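Local structure of nitroreductase family protein (4QLX) at residues S57-V62 against L181-K186. The protein reduces the carbon-carbon double bond of enone fatty acids with FMN as cofactor, a step in the bacterial saturation of polyunsaturated fatty acids. Residues are numbered along the deposited sequence; the frame is centred on the assembly and turned at random.
Sequences SWHFVV and LGLDPK
L183 divides its two methyl groups between H59 and V61, alternate residues of strand 58-63 whose side chains share one face of the sheet: CD1 meets V61 CG2 at 3.9 Å, while CD2 comes to H59 NE2 at 3.8 Å. L183 CD2 is also 3.9 Å from H59 CD2, so the methyl meets this part of the imidazole obliquely, a van der Waals contact with no hydrogen bond. H59 reaches it because its CG is turned anti to the backbone N (chi1 -172°), and Y188 meets the same ring with planes inclined by about 45°. V61 is shared in its turn. Its CG1 touches L181 CD2 at 4.0 Å, whereas its CG2, set beside the backbone N, meets L183 and lies more loosely by L181 CD1 (4.2 Å); the V61 and L183 side chains run past each other in opposite senses.

The two leucines flank G182, whose positive phi and bonds back into the last turn form a Schellman motif that ends helix 177-181. Beyond them, K186 N donates to D184 OD1 (3.0 Å, N-H...O 136°) from above the carboxylate plane, closing an Asx turn just ahead of strand 188-197. The contact thus lays the helix-to-strand connection over one face of the antiparallel sheet, at outermost strand 58-63; L181 and L183 also touch F92 and A94, respectively, of the adjacent strand. F60, pointing away from the connection, packs against helices 36-46 and 137-161 on the other face.

With no hydrogen bond across the segments and 163 Å² buried in total, the direct contact is modest, van der Waals and probably hydrophobic in nature.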
# COMPACT_ATOMS: atom_id res chain seq x y z
N SER A 57 2.08 -2.98 12.66
CA SER A 57 3.41 -3.50 12.96
C SER A 57 4.51 -2.72 12.23
O SER A 57 5.46 -3.30 11.68
CB SER A 57 3.49 -4.99 12.60
OG SER A 57 2.50 -5.76 13.32
N TRP A 58 4.38 -1.40 12.25
CA TRP A 58 5.32 -0.52 11.55
C TRP A 58 6.04 0.39 12.52
O TRP A 58 5.54 0.67 13.61
CB TRP A 58 4.60 0.33 10.50
CG TRP A 58 3.26 0.87 10.93
CD1 TRP A 58 3.02 1.79 11.91
CD2 TRP A 58 1.98 0.54 10.37
NE1 TRP A 58 1.68 2.06 12.00
CE2 TRP A 58 1.01 1.30 11.06
CE3 TRP A 58 1.55 -0.32 9.35
CZ2 TRP A 58 -0.35 1.23 10.78
CZ3 TRP A 58 0.19 -0.40 9.06
CH2 TRP A 58 -0.74 0.38 9.78
N HIS A 59 7.23 0.85 12.13
CA HIS A 59 7.98 1.81 12.92
C HIS A 59 8.66 2.78 11.98
O HIS A 59 9.26 2.37 10.99
CB HIS A 59 9.01 1.12 13.82
CG HIS A 59 9.66 2.05 14.79
ND1 HIS A 59 9.14 2.30 16.04
CD2 HIS A 59 10.77 2.82 14.69
CE1 HIS A 59 9.90 3.17 16.68
NE2 HIS A 59 10.91 3.51 15.88
N PHE A 60 8.57 4.06 12.29
CA PHE A 60 9.05 5.12 11.41
C PHE A 60 10.31 5.79 11.95
O PHE A 60 10.38 6.15 13.12
CB PHE A 60 7.94 6.15 11.21
CG PHE A 60 6.63 5.55 10.76
CD1 PHE A 60 6.44 5.20 9.43
CD2 PHE A 60 5.60 5.32 11.66
CE1 PHE A 60 5.24 4.65 9.01
CE2 PHE A 60 4.42 4.78 11.24
CZ PHE A 60 4.23 4.44 9.91
N VAL A 61 11.33 5.96 11.11
CA VAL A 61 12.48 6.73 11.52
C VAL A 61 12.68 7.90 10.55
O VAL A 61 12.93 7.68 9.36
CB VAL A 61 13.76 5.88 11.59
CG1 VAL A 61 14.95 6.75 12.00
CG2 VAL A 61 13.58 4.73 12.55
N VAL A 62 12.53 9.12 11.04
CA VAL A 62 12.57 10.31 10.20
C VAL A 62 13.99 10.84 10.13
O VAL A 62 14.62 11.13 11.15
CB VAL A 62 11.64 11.41 10.70
CG1 VAL A 62 11.78 12.68 9.81
CG2 VAL A 62 10.19 10.93 10.73
N LEU A 181 20.24 2.78 12.29
CA LEU A 181 19.14 3.61 12.78
C LEU A 181 19.06 3.59 14.32
O LEU A 181 18.27 4.33 14.91
CB LEU A 181 17.81 3.14 12.18
CG LEU A 181 17.66 3.22 10.66
CD1 LEU A 181 16.32 2.65 10.22
CD2 LEU A 181 17.81 4.64 10.16
N GLY A 182 19.89 2.77 14.95
CA GLY A 182 19.90 2.67 16.40
C GLY A 182 18.71 1.90 16.93
O GLY A 182 18.34 2.04 18.09
N LEU A 183 18.11 1.08 16.08
CA LEU A 183 16.93 0.30 16.44
C LEU A 183 17.32 -1.08 16.96
O LEU A 183 18.37 -1.60 16.58
CB LEU A 183 15.99 0.16 15.24
CG LEU A 183 15.29 1.42 14.74
CD1 LEU A 183 14.49 1.10 13.47
CD2 LEU A 183 14.38 2.01 15.81
N ASP A 184 16.47 -1.67 17.80
CA ASP A 184 16.66 -3.00 18.36
C ASP A 184 16.68 -4.06 17.27
O ASP A 184 15.66 -4.34 16.65
CB ASP A 184 15.55 -3.29 19.37
CG ASP A 184 15.77 -4.58 20.17
OD1 ASP A 184 16.72 -5.35 19.90
OD2 ASP A 184 14.96 -4.82 21.09
N PRO A 185 17.85 -4.67 17.04
CA PRO A 185 18.00 -5.69 16.01
C PRO A 185 17.22 -6.97 16.31
O PRO A 185 16.84 -7.70 15.39
CB PRO A 185 19.50 -5.96 16.01
CG PRO A 185 19.95 -5.60 17.37
CD PRO A 185 19.12 -4.41 17.74
N LYS A 186 17.00 -7.25 17.58
CA LYS A 186 16.14 -8.36 17.99
C LYS A 186 14.71 -8.16 17.51
O LYS A 186 13.98 -9.12 17.30
CB LYS A 186 16.14 -8.51 19.51
CG LYS A 186 17.41 -9.05 20.15
CD LYS A 186 17.15 -9.37 21.61
CE LYS A 186 16.08 -10.46 21.76
NZ LYS A 186 14.93 -10.08 22.65